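Putative thioesterase yhdA (Lactococcus lactis subsp. lactis, PDB 3GEK) probably acts as an acyl-CoA thioesterase of the PaaI family, with 1,4-dihydroxy-2-naphthoyl-CoA as a possible substrate. Local coordinates at residues 5-10 against 32-37; 28-33 against 93-98; 104-109 against 125-130. The protein carries 7 engineered substitutions. All coordinates share one frame; numbering follows the deposited sequence.

Contact 1. Residues 5-10 against 32-37; sequences DQLNIT and SKMILS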
ATOM      1  N   ASP A   5      -8.862  19.148 -14.886  1.00 51.18           N
ATOM      2  CA  ASP A   5      -8.972  20.603 -14.867  1.00 49.87           C
ATOM      3  C   ASP A   5      -9.906  21.086 -13.760  1.00 48.86           C
ATOM      4  O   ASP A   5      -9.640  22.103 -13.118  1.00 48.49           O
ATOM      5  CB  ASP A   5      -9.435  21.139 -16.230  1.00 50.15           C
ATOM      6  CG  ASP A   5      -8.487  20.774 -17.366  1.00 50.50           C
ATOM      7  OD1 ASP A   5      -7.268  20.622 -17.126  1.00 50.50           O
ATOM      8  OD2 ASP A   5      -8.973  20.641 -18.512  1.00 51.84           O
ATOM      9  N   GLN A   6     -10.989  20.346 -13.530  1.00 47.64           N
ATOM     10  CA  GLN A   6     -11.960  20.708 -12.491  1.00 46.72           C
ATOM     11  C   GLN A   6     -11.396  20.577 -11.075  1.00 46.15           C
ATOM     12  O   GLN A   6     -11.869  21.235 -10.152  1.00 45.93           O
ATOM     13  CB  GLN A   6     -13.250  19.899 -12.639  1.00 46.53           C
ATOM     14  CG  GLN A   6     -14.096  20.317 -13.828  1.00 45.80           C
ATOM     15  CD  GLN A   6     -15.472  19.687 -13.819  1.00 45.17           C
ATOM     16  OE1 GLN A   6     -15.823  18.935 -14.726  1.00 45.41           O
ATOM     17  NE2 GLN A   6     -16.258  19.989 -12.793  1.00 43.90           N
ATOM     18  N   LEU A   7     -10.371  19.741 -10.921  1.00 45.57           N
ATOM     19  CA  LEU A   7      -9.648  19.611  -9.658  1.00 45.38           C
ATOM     20  C   LEU A   7      -9.013  20.935  -9.214  1.00 45.05           C
ATOM     21  O   LEU A   7      -8.781  21.143  -8.026  1.00 44.75           O
ATOM     22  CB  LEU A   7      -8.586  18.512  -9.761  1.00 45.30           C
ATOM     23  CG  LEU A   7      -8.747  17.125  -9.111  1.00 45.76           C
ATOM     24  CD1 LEU A   7     -10.092  16.861  -8.423  1.00 44.60           C
ATOM     25  CD2 LEU A   7      -8.427  16.030 -10.115  1.00 45.66           C
ATOM     26  N   ASN A   8      -8.759  21.828 -10.172  1.00 44.65           N
ATOM     27  CA  ASN A   8      -8.164  23.141  -9.895  1.00 44.46           C
ATOM     28  C   ASN A   8      -6.803  23.020  -9.192  1.00 44.38           C
ATOM     29  O   ASN A   8      -6.601  23.542  -8.092  1.00 44.09           O
ATOM     30  CB  ASN A   8      -9.141  24.021  -9.091  1.00 44.23           C
ATOM     31  CG  ASN A   8      -8.841  25.512  -9.213  1.00 44.39           C
ATOM     32  OD1 ASN A   8      -7.920  25.932  -9.915  1.00 44.03           O
ATOM     33  ND2 ASN A   8      -9.634  26.319  -8.523  1.00 43.43           N
ATOM     34  N   ILE A   9      -5.882  22.307  -9.834  1.00 44.66           N
ATOM     35  CA  ILE A   9      -4.498  22.213  -9.366  1.00 45.16           C
ATOM     36  C   ILE A   9      -3.765  23.508  -9.727  1.00 45.15           C
ATOM     37  O   ILE A   9      -3.724  23.895 -10.893  1.00 45.42           O
ATOM     38  CB  ILE A   9      -3.749  20.991  -9.980  1.00 45.24           C
ATOM     39  CG1 ILE A   9      -4.554  19.686  -9.835  1.00 45.60           C
ATOM     40  CG2 ILE A   9      -2.339  20.854  -9.410  1.00 45.18           C
ATOM     41  CD1 ILE A   9      -5.242  19.484  -8.500  1.00 46.79           C
ATOM     42  N   THR A  10      -3.201  24.173  -8.722  1.00 45.12           N
ATOM     43  CA  THR A  10      -2.522  25.456  -8.915  1.00 45.26           C
ATOM     44  C   THR A  10      -1.052  25.401  -8.470  1.00 44.98           C
ATOM     45  O   THR A  10      -0.644  24.482  -7.766  1.00 44.52           O
ATOM     46  CB  THR A  10      -3.239  26.590  -8.145  1.00 44.94           C
ATOM     47  OG1 THR A  10      -4.651  26.362  -8.148  1.00 46.62           O
ATOM     48  CG2 THR A  10      -2.969  27.937  -8.786  1.00 45.78           C
ATOM     49  N   SER A  32       2.631  21.976  -5.126  1.00 46.44           N
ATOM     50  CA  SER A  32       1.379  22.386  -5.759  1.00 45.98           C
ATOM     51  C   SER A  32       0.310  22.682  -4.719  1.00 45.83           C
ATOM     52  O   SER A  32       0.463  22.365  -3.540  1.00 45.69           O
ATOM     53  CB  SER A  32       0.864  21.322  -6.734  1.00 45.90           C
ATOM     54  OG  SER A  32       0.429  20.163  -6.046  1.00 46.37           O
ATOM     55  N   LYS A  33      -0.771  23.299  -5.173  1.00 45.69           N
ATOM     56  CA  LYS A  33      -1.931  23.552  -4.340  1.00 45.90           C
ATOM     57  C   LYS A  33      -3.160  23.063  -5.088  1.00 45.93           C
ATOM     58  O   LYS A  33      -3.161  23.002  -6.323  1.00 45.93           O
ATOM     59  CB  LYS A  33      -2.066  25.046  -4.017  1.00 45.70           C
ATOM     60  CG  LYS A  33      -0.896  25.630  -3.242  1.00 45.79           C
ATOM     61  CD  LYS A  33      -1.202  27.015  -2.706  1.00 46.52           C
ATOM     62  CE  LYS A  33       0.030  27.645  -2.055  1.00 47.02           C
ATOM     63  NZ  LYS A  33       1.080  27.989  -3.059  1.00 46.97           N
HETATM   64  N   MSE A  34      -4.191  22.695  -4.340  1.00 45.84           N
HETATM   65  CA  MSE A  34      -5.489  22.415  -4.928  1.00 46.62           C
HETATM   66  C   MSE A  34      -6.551  23.264  -4.242  1.00 45.39           C
HETATM   67  O   MSE A  34      -6.780  23.128  -3.041  1.00 45.31           O
HETATM   68  CB  MSE A  34      -5.832  20.928  -4.829  1.00 46.28           C
HETATM   69  CG  MSE A  34      -7.206  20.585  -5.391  1.00 47.08           C
HETATM   70 SE   MSE A  34      -7.471  18.670  -5.564  1.00 51.33          SE
HETATM   71  CE  MSE A  34      -7.738  18.241  -3.668  1.00 48.83           C
ATOM     72  N   ILE A  35      -7.183  24.128  -5.009  1.00 44.59           N
ATOM     73  CA  ILE A  35      -8.204  25.035  -4.492  1.00 44.07           C
ATOM     74  C   ILE A  35      -9.562  24.337  -4.437  1.00 43.65           C
ATOM     75  O   ILE A  35     -10.079  23.889  -5.459  1.00 43.34           O
ATOM     76  CB  ILE A  35      -8.313  26.315  -5.343  1.00 43.94           C
ATOM     77  CG1 ILE A  35      -6.917  26.881  -5.638  1.00 44.09           C
ATOM     78  CG2 ILE A  35      -9.220  27.342  -4.654  1.00 43.81           C
ATOM     79  CD1 ILE A  35      -6.909  27.990  -6.686  1.00 44.12           C
ATOM     80  N   LEU A  36     -10.136  24.275  -3.238  1.00 43.38           N
ATOM     81  CA  LEU A  36     -11.338  23.472  -2.989  1.00 43.43           C
ATOM     82  C   LEU A  36     -12.651  24.217  -3.210  1.00 43.62           C
ATOM     83  O   LEU A  36     -12.782  25.398  -2.882  1.00 43.51           O
ATOM     84  CB  LEU A  36     -11.302  22.862  -1.574  1.00 43.02           C
ATOM     85  CG  LEU A  36     -10.026  22.086  -1.195  1.00 42.25           C
ATOM     86  CD1 LEU A  36     -10.040  21.670   0.268  1.00 41.62           C
ATOM     87  CD2 LEU A  36      -9.834  20.878  -2.087  1.00 39.90           C
ATOM     88  N   SER A  37     -13.608  23.495  -3.789  1.00 44.13           N
ATOM     89  CA  SER A  37     -15.015  23.894  -3.857  1.00 44.57           C
ATOM     90  C   SER A  37     -15.855  22.670  -3.510  1.00 44.81           C
ATOM     91  O   SER A  37     -15.312  21.658  -3.061  1.00 44.57           O
ATOM     92  CB  SER A  37     -15.372  24.385  -5.260  1.00 44.53           C
ATOM     93  OG  SER A  37     -15.367  23.310  -6.186  1.00 44.98           O
TER
HETATM   94  O   HOH W   1     -11.913  25.336  -6.827  1.00 32.97           O
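Met34, present as selenomethionine, sends CG out opposite its backbone N (chi1 178°) and continues to SE, an extended course that sets SE against Ile9 CD1 and Leu7 CG. Asn8 turns its amide in a similar sense (chi1 -158°), which lays ND2 against the branch of Ile35. The setting is a short antiparallel pairing in the sheet of the hotdog fold: just after helix 3-6, the chain comes alongside the end of strand 28-35, with Asn8 adopting positive phi at the turn. Thr10 and Lys33 form a hydrogen-bonded pair, Thr10 N to Lys33 O at 2.7 Å and Lys33 N to Thr10 O at 2.9 Å, both nearly straight. Ile35 N continues the ladder to Asn8 O, which also receives a weak bond from Thr10 OG1.

Ile9 and Met34 share one face, where Ile9 CD1 lies 3.8 Å from SE and the two side chains cross obliquely. Leu7 CG is 4.1 Å from the same selenium, while Leu7 O is only 3.1 Å from Met34 CG, a tight fit. Helix 49-68 covers this apolar group, with Leu55 on Ile9 and Met34 and Ile58 on Leu7. Thr10 and Lys33 point to the other face, and the lysine's ammonium forms a salt bridge with Asp11. At the end of the pairing, Asn8 ND2 sits 3.4 Å from Ile35 CB, an amide resting on a hydrocarbon. A water bridges it to the strand, accepting from Asn8 ND2 at 3.0 Å and donating to Ile35 O at 2.7 Å.

Contact 2. Residues 28-33 against 93-98; sequences YKFSSK and VNARGL. Engineered in segment 93-98: Arg96 (natural residue Cys).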
ATOM      1  N   TYR A  28      14.908  15.261  -6.316  1.00 51.91           N
ATOM      2  CA  TYR A  28      13.787  15.899  -6.999  1.00 51.35           C
ATOM      3  C   TYR A  28      12.573  16.041  -6.090  1.00 50.96           C
ATOM      4  O   TYR A  28      12.205  15.112  -5.365  1.00 50.78           O
ATOM      5  CB  TYR A  28      13.405  15.110  -8.254  1.00 51.45           C
ATOM      6  CG  TYR A  28      14.399  15.241  -9.384  1.00 51.26           C
ATOM      7  CD1 TYR A  28      14.315  16.294 -10.292  1.00 51.34           C
ATOM      8  CD2 TYR A  28      15.426  14.312  -9.547  1.00 50.99           C
ATOM      9  CE1 TYR A  28      15.233  16.423 -11.341  1.00 51.59           C
ATOM     10  CE2 TYR A  28      16.349  14.432 -10.592  1.00 51.69           C
ATOM     11  CZ  TYR A  28      16.245  15.491 -11.481  1.00 51.40           C
ATOM     12  OH  TYR A  28      17.152  15.616 -12.514  1.00 52.69           O
ATOM     13  N   LYS A  29      11.964  17.218  -6.141  1.00 50.32           N
ATOM     14  CA  LYS A  29      10.769  17.517  -5.377  1.00 49.78           C
ATOM     15  C   LYS A  29       9.755  18.213  -6.277  1.00 49.25           C
ATOM     16  O   LYS A  29      10.127  18.784  -7.304  1.00 48.74           O
ATOM     17  CB  LYS A  29      11.102  18.425  -4.194  1.00 49.83           C
ATOM     18  CG  LYS A  29      11.902  17.765  -3.084  1.00 50.92           C
ATOM     19  CD  LYS A  29      12.414  18.810  -2.101  1.00 52.38           C
ATOM     20  CE  LYS A  29      13.104  18.159  -0.912  1.00 53.59           C
ATOM     21  NZ  LYS A  29      13.732  19.182  -0.025  1.00 54.09           N
ATOM     22  N   PHE A  30       8.480  18.145  -5.893  1.00 48.39           N
ATOM     23  CA  PHE A  30       7.455  19.016  -6.469  1.00 47.85           C
ATOM     24  C   PHE A  30       6.572  19.664  -5.405  1.00 47.62           C
ATOM     25  O   PHE A  30       6.477  19.178  -4.278  1.00 47.37           O
ATOM     26  CB  PHE A  30       6.616  18.316  -7.552  1.00 47.63           C
ATOM     27  CG  PHE A  30       5.578  17.362  -7.023  1.00 47.42           C
ATOM     28  CD1 PHE A  30       4.333  17.823  -6.594  1.00 47.54           C
ATOM     29  CD2 PHE A  30       5.828  15.997  -6.987  1.00 46.94           C
ATOM     30  CE1 PHE A  30       3.371  16.942  -6.113  1.00 47.97           C
ATOM     31  CE2 PHE A  30       4.862  15.107  -6.524  1.00 48.00           C
ATOM     32  CZ  PHE A  30       3.634  15.581  -6.084  1.00 47.35           C
ATOM     33  N   SER A  31       5.958  20.779  -5.792  1.00 47.42           N
ATOM     34  CA  SER A  31       5.014  21.532  -4.982  1.00 47.46           C
ATOM     35  C   SER A  31       3.763  21.819  -5.810  1.00 46.97           C
ATOM     36  O   SER A  31       3.831  21.919  -7.041  1.00 46.76           O
ATOM     37  CB  SER A  31       5.633  22.868  -4.575  1.00 47.76           C
ATOM     38  OG  SER A  31       6.149  22.819  -3.265  1.00 49.80           O
ATOM     39  N   SER A  32       2.631  21.976  -5.126  1.00 46.44           N
ATOM     40  CA  SER A  32       1.379  22.386  -5.759  1.00 45.98           C
ATOM     41  C   SER A  32       0.310  22.682  -4.719  1.00 45.83           C
ATOM     42  O   SER A  32       0.463  22.365  -3.540  1.00 45.69           O
ATOM     43  CB  SER A  32       0.864  21.322  -6.734  1.00 45.90           C
ATOM     44  OG  SER A  32       0.429  20.163  -6.046  1.00 46.37           O
ATOM     45  N   LYS A  33      -0.771  23.299  -5.173  1.00 45.69           N
ATOM     46  CA  LYS A  33      -1.931  23.552  -4.340  1.00 45.90           C
ATOM     47  C   LYS A  33      -3.160  23.063  -5.088  1.00 45.93           C
ATOM     48  O   LYS A  33      -3.161  23.002  -6.323  1.00 45.93           O
ATOM     49  CB  LYS A  33      -2.066  25.046  -4.017  1.00 45.70           C
ATOM     50  CG  LYS A  33      -0.896  25.630  -3.242  1.00 45.79           C
ATOM     51  CD  LYS A  33      -1.202  27.015  -2.706  1.00 46.52           C
ATOM     52  CE  LYS A  33       0.030  27.645  -2.055  1.00 47.02           C
ATOM     53  NZ  LYS A  33       1.080  27.989  -3.059  1.00 46.97           N
ATOM     54  N   VAL A  93      -5.545  22.854  -0.149  1.00 39.04           N
ATOM     55  CA  VAL A  93      -4.523  21.953   0.375  1.00 39.55           C
ATOM     56  C   VAL A  93      -3.236  22.036  -0.461  1.00 40.28           C
ATOM     57  O   VAL A  93      -3.269  22.407  -1.640  1.00 40.17           O
ATOM     58  CB  VAL A  93      -4.994  20.471   0.409  1.00 39.60           C
ATOM     59  CG1 VAL A  93      -6.125  20.273   1.431  1.00 38.67           C
ATOM     60  CG2 VAL A  93      -5.398  19.981  -0.987  1.00 39.05           C
ATOM     61  N   ASN A  94      -2.115  21.678   0.160  1.00 40.94           N
ATOM     62  CA  ASN A  94      -0.842  21.544  -0.534  1.00 41.84           C
ATOM     63  C   ASN A  94      -0.553  20.089  -0.833  1.00 42.17           C
ATOM     64  O   ASN A  94      -0.857  19.216  -0.026  1.00 42.31           O
ATOM     65  CB  ASN A  94       0.298  22.097   0.320  1.00 41.96           C
ATOM     66  CG  ASN A  94       0.062  23.509   0.757  1.00 42.49           C
ATOM     67  OD1 ASN A  94      -0.306  23.764   1.907  1.00 44.22           O
ATOM     68  ND2 ASN A  94       0.262  24.448  -0.156  1.00 42.78           N
ATOM     69  N   ALA A  95       0.017  19.830  -2.003  1.00 42.72           N
ATOM     70  CA  ALA A  95       0.570  18.517  -2.310  1.00 43.26           C
ATOM     71  C   ALA A  95       2.048  18.708  -2.619  1.00 43.88           C
ATOM     72  O   ALA A  95       2.408  19.453  -3.537  1.00 43.90           O
ATOM     73  CB  ALA A  95      -0.156  17.875  -3.483  1.00 43.20           C
ATOM     74  N   ARG A  96       2.897  18.064  -1.823  1.00 44.28           N
ATOM     75  CA  ARG A  96       4.346  18.188  -1.977  1.00 44.85           C
ATOM     76  C   ARG A  96       4.930  16.799  -2.120  1.00 44.79           C
ATOM     77  O   ARG A  96       4.554  15.879  -1.382  1.00 44.83           O
ATOM     78  CB  ARG A  96       4.978  18.898  -0.777  1.00 44.82           C
ATOM     79  CG  ARG A  96       4.495  20.322  -0.565  1.00 45.76           C
ATOM     80  CD  ARG A  96       5.350  21.021   0.470  1.00 47.09           C
ATOM     81  NE  ARG A  96       4.933  22.402   0.703  1.00 47.81           N
ATOM     82  CZ  ARG A  96       4.051  22.781   1.626  1.00 47.68           C
ATOM     83  NH1 ARG A  96       3.472  21.884   2.413  1.00 47.57           N
ATOM     84  NH2 ARG A  96       3.749  24.065   1.760  1.00 47.89           N
ATOM     85  N   GLY A  97       5.832  16.653  -3.082  1.00 44.61           N
ATOM     86  CA  GLY A  97       6.401  15.361  -3.410  1.00 44.40           C
ATOM     87  C   GLY A  97       7.900  15.324  -3.231  1.00 44.22           C
ATOM     88  O   GLY A  97       8.580  16.330  -3.410  1.00 43.91           O
ATOM     89  N   LEU A  98       8.396  14.151  -2.860  1.00 44.49           N
ATOM     90  CA  LEU A  98       9.817  13.851  -2.838  1.00 44.88           C
ATOM     91  C   LEU A  98      10.043  12.582  -3.649  1.00 45.04           C
ATOM     92  O   LEU A  98       9.397  11.565  -3.405  1.00 44.85           O
ATOM     93  CB  LEU A  98      10.295  13.644  -1.395  1.00 45.04           C
ATOM     94  CG  LEU A  98      11.715  13.113  -1.167  1.00 45.10           C
ATOM     95  CD1 LEU A  98      12.755  14.124  -1.630  1.00 45.78           C
ATOM     96  CD2 LEU A  98      11.936  12.765   0.300  1.00 45.02           C
TER
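Phe30 and Gly97 face each other as a hydrogen-bonded pair of two antiparallel strands of the hotdog sheet, Phe30 N to Gly97 O at 3.1 Å and Gly97 N to Phe30 O at 2.9 Å. Ala95 N bonds to Ser32 O, and the hydroxyl of Ser32 adds a side-chain bond, OG to Ala95 O at 3.3 Å.

The ring contact depends on the glycine. With CG of Phe30 set between its own N and carbonyl carbon (chi1 77°), the ring leans over the neighbouring strand and takes Gly97 CA on one face, 3.8 Å from the centroid, a CH-pi contact. A beta carbon on Gly97 would collide with CE2 of Phe30.

On the other face of the sheet, the aliphatic part of Lys33 runs beside the amide of Asn94, Lys33 CG 3.5 Å from Asn94 ND2. Lys29 crosses Leu98, with Lys29 CG 4.0 Å from Leu98 CD1. Lys29 is salt-bridged to Asp17, and the engineered Arg96 to Glu118.

Strand 12-16 flanks 28-33 and strand 106-115 flanks 93-98. Helix 49-68 packs on the Phe30 and Ser32 face, through Thr59 and Ala63, and Phe30 meets Trp109 edge-to-face.

Contact 3. Residues 104-109 against 125-130; sequences KRNHVW and TVVNAL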
ATOM      1  N   LYS A 104      15.135   3.377 -13.708  1.00 53.71           N
ATOM      2  CA  LYS A 104      15.142   3.384 -15.166  1.00 54.19           C
ATOM      3  C   LYS A 104      13.727   3.217 -15.723  1.00 54.31           C
ATOM      4  O   LYS A 104      13.376   3.833 -16.733  1.00 54.21           O
ATOM      5  CB  LYS A 104      16.067   2.285 -15.702  1.00 54.39           C
ATOM      6  CG  LYS A 104      16.807   2.645 -16.992  1.00 55.42           C
ATOM      7  CD  LYS A 104      18.174   3.288 -16.717  1.00 56.76           C
ATOM      8  CE  LYS A 104      18.093   4.812 -16.563  1.00 57.30           C
ATOM      9  NZ  LYS A 104      18.020   5.511 -17.882  1.00 57.34           N
ATOM     10  N   ARG A 105      12.919   2.409 -15.030  1.00 54.48           N
ATOM     11  CA  ARG A 105      11.561   2.048 -15.454  0.50 54.56           C
ATOM     12  C   ARG A 105      10.450   2.582 -14.536  1.00 54.52           C
ATOM     13  O   ARG A 105       9.281   2.647 -14.935  1.00 54.55           O
ATOM     14  CB  ARG A 105      11.447   0.523 -15.562  0.50 54.70           C
ATOM     15  CG  ARG A 105      11.897  -0.226 -14.309  0.50 55.08           C
ATOM     16  CD  ARG A 105      12.467  -1.596 -14.648  0.50 56.18           C
ATOM     17  NE  ARG A 105      13.445  -2.033 -13.653  0.50 56.40           N
ATOM     18  CZ  ARG A 105      14.757  -1.821 -13.735  0.50 56.41           C
ATOM     19  NH1 ARG A 105      15.275  -1.172 -14.772  0.50 56.56           N
ATOM     20  NH2 ARG A 105      15.558  -2.260 -12.774  0.50 56.32           N
ATOM     21  N   ASN A 106      10.814   2.924 -13.296  1.00 54.05           N
ATOM     22  CA  ASN A 106       9.858   3.418 -12.297  1.00 53.25           C
ATOM     23  C   ASN A 106      10.310   4.686 -11.569  1.00 52.28           C
ATOM     24  O   ASN A 106      11.487   4.832 -11.248  1.00 52.38           O
ATOM     25  CB  ASN A 106       9.576   2.339 -11.246  1.00 53.84           C
ATOM     26  CG  ASN A 106       8.747   1.182 -11.787  1.00 55.64           C
ATOM     27  OD1 ASN A 106       8.857   0.053 -11.301  1.00 58.30           O
ATOM     28  ND2 ASN A 106       7.907   1.454 -12.783  1.00 56.45           N
ATOM     29  N   HIS A 107       9.371   5.594 -11.311  1.00 50.83           N
ATOM     30  CA  HIS A 107       9.575   6.665 -10.332  1.00 49.63           C
ATOM     31  C   HIS A 107       8.739   6.358  -9.102  1.00 48.96           C
ATOM     32  O   HIS A 107       7.576   5.980  -9.226  1.00 48.99           O
ATOM     33  CB  HIS A 107       9.176   8.039 -10.882  1.00 49.28           C
ATOM     34  CG  HIS A 107      10.201   8.671 -11.774  1.00 48.80           C
ATOM     35  ND1 HIS A 107       9.916   9.754 -12.576  1.00 47.63           N
ATOM     36  CD2 HIS A 107      11.503   8.367 -12.002  1.00 48.03           C
ATOM     37  CE1 HIS A 107      10.997  10.096 -13.253  1.00 47.44           C
ATOM     38  NE2 HIS A 107      11.974   9.268 -12.926  1.00 46.75           N
ATOM     39  N   VAL A 108       9.330   6.510  -7.919  1.00 48.07           N
ATOM     40  CA  VAL A 108       8.582   6.345  -6.670  1.00 47.43           C
ATOM     41  C   VAL A 108       8.553   7.673  -5.931  1.00 47.27           C
ATOM     42  O   VAL A 108       9.598   8.176  -5.499  1.00 47.59           O
ATOM     43  CB  VAL A 108       9.170   5.238  -5.764  1.00 47.16           C
ATOM     44  CG1 VAL A 108       8.281   5.004  -4.555  1.00 46.16           C
ATOM     45  CG2 VAL A 108       9.361   3.936  -6.544  1.00 47.08           C
ATOM     46  N   TRP A 109       7.357   8.246  -5.809  1.00 46.74           N
ATOM     47  CA  TRP A 109       7.165   9.543  -5.147  1.00 46.30           C
ATOM     48  C   TRP A 109       6.575   9.384  -3.761  1.00 46.60           C
ATOM     49  O   TRP A 109       5.628   8.615  -3.563  1.00 46.84           O
ATOM     50  CB  TRP A 109       6.231  10.442  -5.961  1.00 45.35           C
ATOM     51  CG  TRP A 109       6.824  10.978  -7.213  1.00 44.99           C
ATOM     52  CD1 TRP A 109       6.688  10.464  -8.469  1.00 44.34           C
ATOM     53  CD2 TRP A 109       7.644  12.147  -7.343  1.00 43.87           C
ATOM     54  NE1 TRP A 109       7.371  11.243  -9.375  1.00 43.90           N
ATOM     55  CE2 TRP A 109       7.969  12.279  -8.709  1.00 43.85           C
ATOM     56  CE3 TRP A 109       8.131  13.098  -6.436  1.00 43.40           C
ATOM     57  CZ2 TRP A 109       8.771  13.321  -9.194  1.00 43.72           C
ATOM     58  CZ3 TRP A 109       8.924  14.138  -6.919  1.00 43.94           C
ATOM     59  CH2 TRP A 109       9.232  14.239  -8.287  1.00 44.00           C
ATOM     60  N   THR A 125       1.955   7.464  -1.386  1.00 48.91           N
ATOM     61  CA  THR A 125       3.074   7.029  -2.216  1.00 49.21           C
ATOM     62  C   THR A 125       2.551   6.643  -3.594  1.00 48.51           C
ATOM     63  O   THR A 125       1.567   5.906  -3.709  1.00 48.23           O
ATOM     64  CB  THR A 125       3.836   5.841  -1.580  1.00 49.35           C
ATOM     65  OG1 THR A 125       4.361   6.243  -0.310  1.00 51.54           O
ATOM     66  CG2 THR A 125       5.006   5.412  -2.465  1.00 50.03           C
ATOM     67  N   VAL A 126       3.198   7.167  -4.629  1.00 47.74           N
ATOM     68  CA  VAL A 126       2.832   6.859  -6.008  1.00 47.52           C
ATOM     69  C   VAL A 126       4.014   6.244  -6.744  1.00 47.83           C
ATOM     70  O   VAL A 126       5.120   6.803  -6.739  1.00 48.01           O
ATOM     71  CB  VAL A 126       2.364   8.131  -6.786  1.00 47.19           C
ATOM     72  CG1 VAL A 126       2.033   7.785  -8.226  1.00 46.15           C
ATOM     73  CG2 VAL A 126       1.165   8.781  -6.106  1.00 46.33           C
ATOM     74  N   VAL A 127       3.777   5.097  -7.370  1.00 47.75           N
ATOM     75  CA  VAL A 127       4.746   4.507  -8.282  1.00 48.31           C
ATOM     76  C   VAL A 127       4.275   4.756  -9.716  1.00 48.63           C
ATOM     77  O   VAL A 127       3.160   4.377 -10.078  1.00 48.55           O
ATOM     78  CB  VAL A 127       4.930   2.980  -8.046  1.00 48.29           C
ATOM     79  CG1 VAL A 127       5.991   2.418  -8.972  1.00 47.68           C
ATOM     80  CG2 VAL A 127       5.267   2.689  -6.589  1.00 48.11           C
ATOM     81  N   ASN A 128       5.118   5.413 -10.511  1.00 48.78           N
ATOM     82  CA  ASN A 128       4.851   5.634 -11.923  1.00 49.13           C
ATOM     83  C   ASN A 128       5.653   4.659 -12.791  1.00 49.93           C
ATOM     84  O   ASN A 128       6.811   4.359 -12.495  1.00 49.84           O
ATOM     85  CB  ASN A 128       5.207   7.074 -12.324  1.00 48.91           C
ATOM     86  CG  ASN A 128       4.222   8.114 -11.788  1.00 48.62           C
ATOM     87  OD1 ASN A 128       3.044   7.826 -11.547  1.00 48.28           O
ATOM     88  ND2 ASN A 128       4.704   9.340 -11.618  1.00 46.89           N
ATOM     89  N   ALA A 129       5.035   4.169 -13.860  1.00 50.66           N
ATOM     90  CA  ALA A 129       5.761   3.429 -14.887  1.00 51.50           C
ATOM     91  C   ALA A 129       6.284   4.417 -15.915  1.00 51.84           C
ATOM     92  O   ALA A 129       5.583   5.358 -16.294  1.00 51.81           O
ATOM     93  CB  ALA A 129       4.867   2.383 -15.549  1.00 51.56           C
ATOM     94  N   LEU A 130       7.524   4.209 -16.345  1.00 52.50           N
ATOM     95  CA  LEU A 130       8.180   5.096 -17.301  1.00 53.31           C
ATOM     96  C   LEU A 130       8.181   4.477 -18.697  1.00 53.74           C
ATOM     97  O   LEU A 130       8.802   3.433 -18.918  1.00 53.86           O
ATOM     98  CB  LEU A 130       9.614   5.394 -16.844  1.00 53.46           C
ATOM     99  CG  LEU A 130       9.944   6.606 -15.962  1.00 53.25           C
ATOM    100  CD1 LEU A 130       8.829   7.021 -15.008  1.00 53.10           C
ATOM    101  CD2 LEU A 130      11.248   6.366 -15.208  1.00 53.26           C
TER
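Leu130 lays its two methyl branches over one face of the His107 ring, crossing it at about a right angle, with CD1 3.9 Å from the ring centroid in a CH-pi contact and CD2 3.8 Å from NE2. This is the tight side of a beta hairpin of the hotdog sheet, strands 106-115 and 120-131 running antiparallel. His107 and Trp109 each form a hydrogen-bonded pair, with Asn128 and Val126. The straightest bond runs from Trp109 N to Val126 O at 2.8 Å, and Asn128 N lies in the carbonyl plane of His107 O, also at 2.8 Å. CG of Asn128, anti to its carbonyl carbon (chi1 -72°), puts ND2 3.9 Å from Trp109 CD1, the amide tilted 62° from the indole plane.

The other face is buried against Leu84 and Asn82 of a third subunit. There Val108 CG1 lies 3.9 Å from Thr125 CG2, beside a wider pair, Val108 CG2 and Val127 CG2, 4.3 Å apart. Buried Asn106, packed on by Gln77 of a fourth subunit, sends ND2 to Asn128 O at 3.1 Å in a bent bond (135°), opposite His107 N across the carbonyl plane. With a leucine in place of Asn106, Asn128 O would probably keep His107 N as its one donor across the hairpin and lose the grip on its second face. The loose, solvent side is at exposed Lys104 and Arg105: Arg105 O accepts from Leu130 N, and Lys104 O touches Leu130 CD2.

On the His107, Trp109 and Asn128 face, His107 ND1, Trp109 NE1 and Asn128 ND2 all hydrogen-bond to the Ser64 hydroxyl, and His107 NE2 to Asn102 OD1. Trp109 NE1 and Asn128 ND2 can only donate, which implies that the Ser64 hydrogen probably goes to ND1, with NE2 protonated, linking hairpin to helix 49-68.

From the N terminus, contact 1 closes the first loop, bringing strand 28-35 back onto the residues that follow helix 3-6, around strand 12-16. Contact 2 opens on the strand where contact 1 closes, the loops following end to start and overlapping only at the shared Ser32 and Lys33; its long loop holds helix 49-68 and strand 73-83. Met34 N and Val93 O, 2.9 Å apart in a probable hydrogen bond, join them directly. Contact 3 follows in series as a local hairpin, across the chain's centre from contact 1, and reaches contact 2 where the Trp109 indole packs on the backbone of Leu98. Together they tie the N-terminal edge, middle and far hairpin of one sheet.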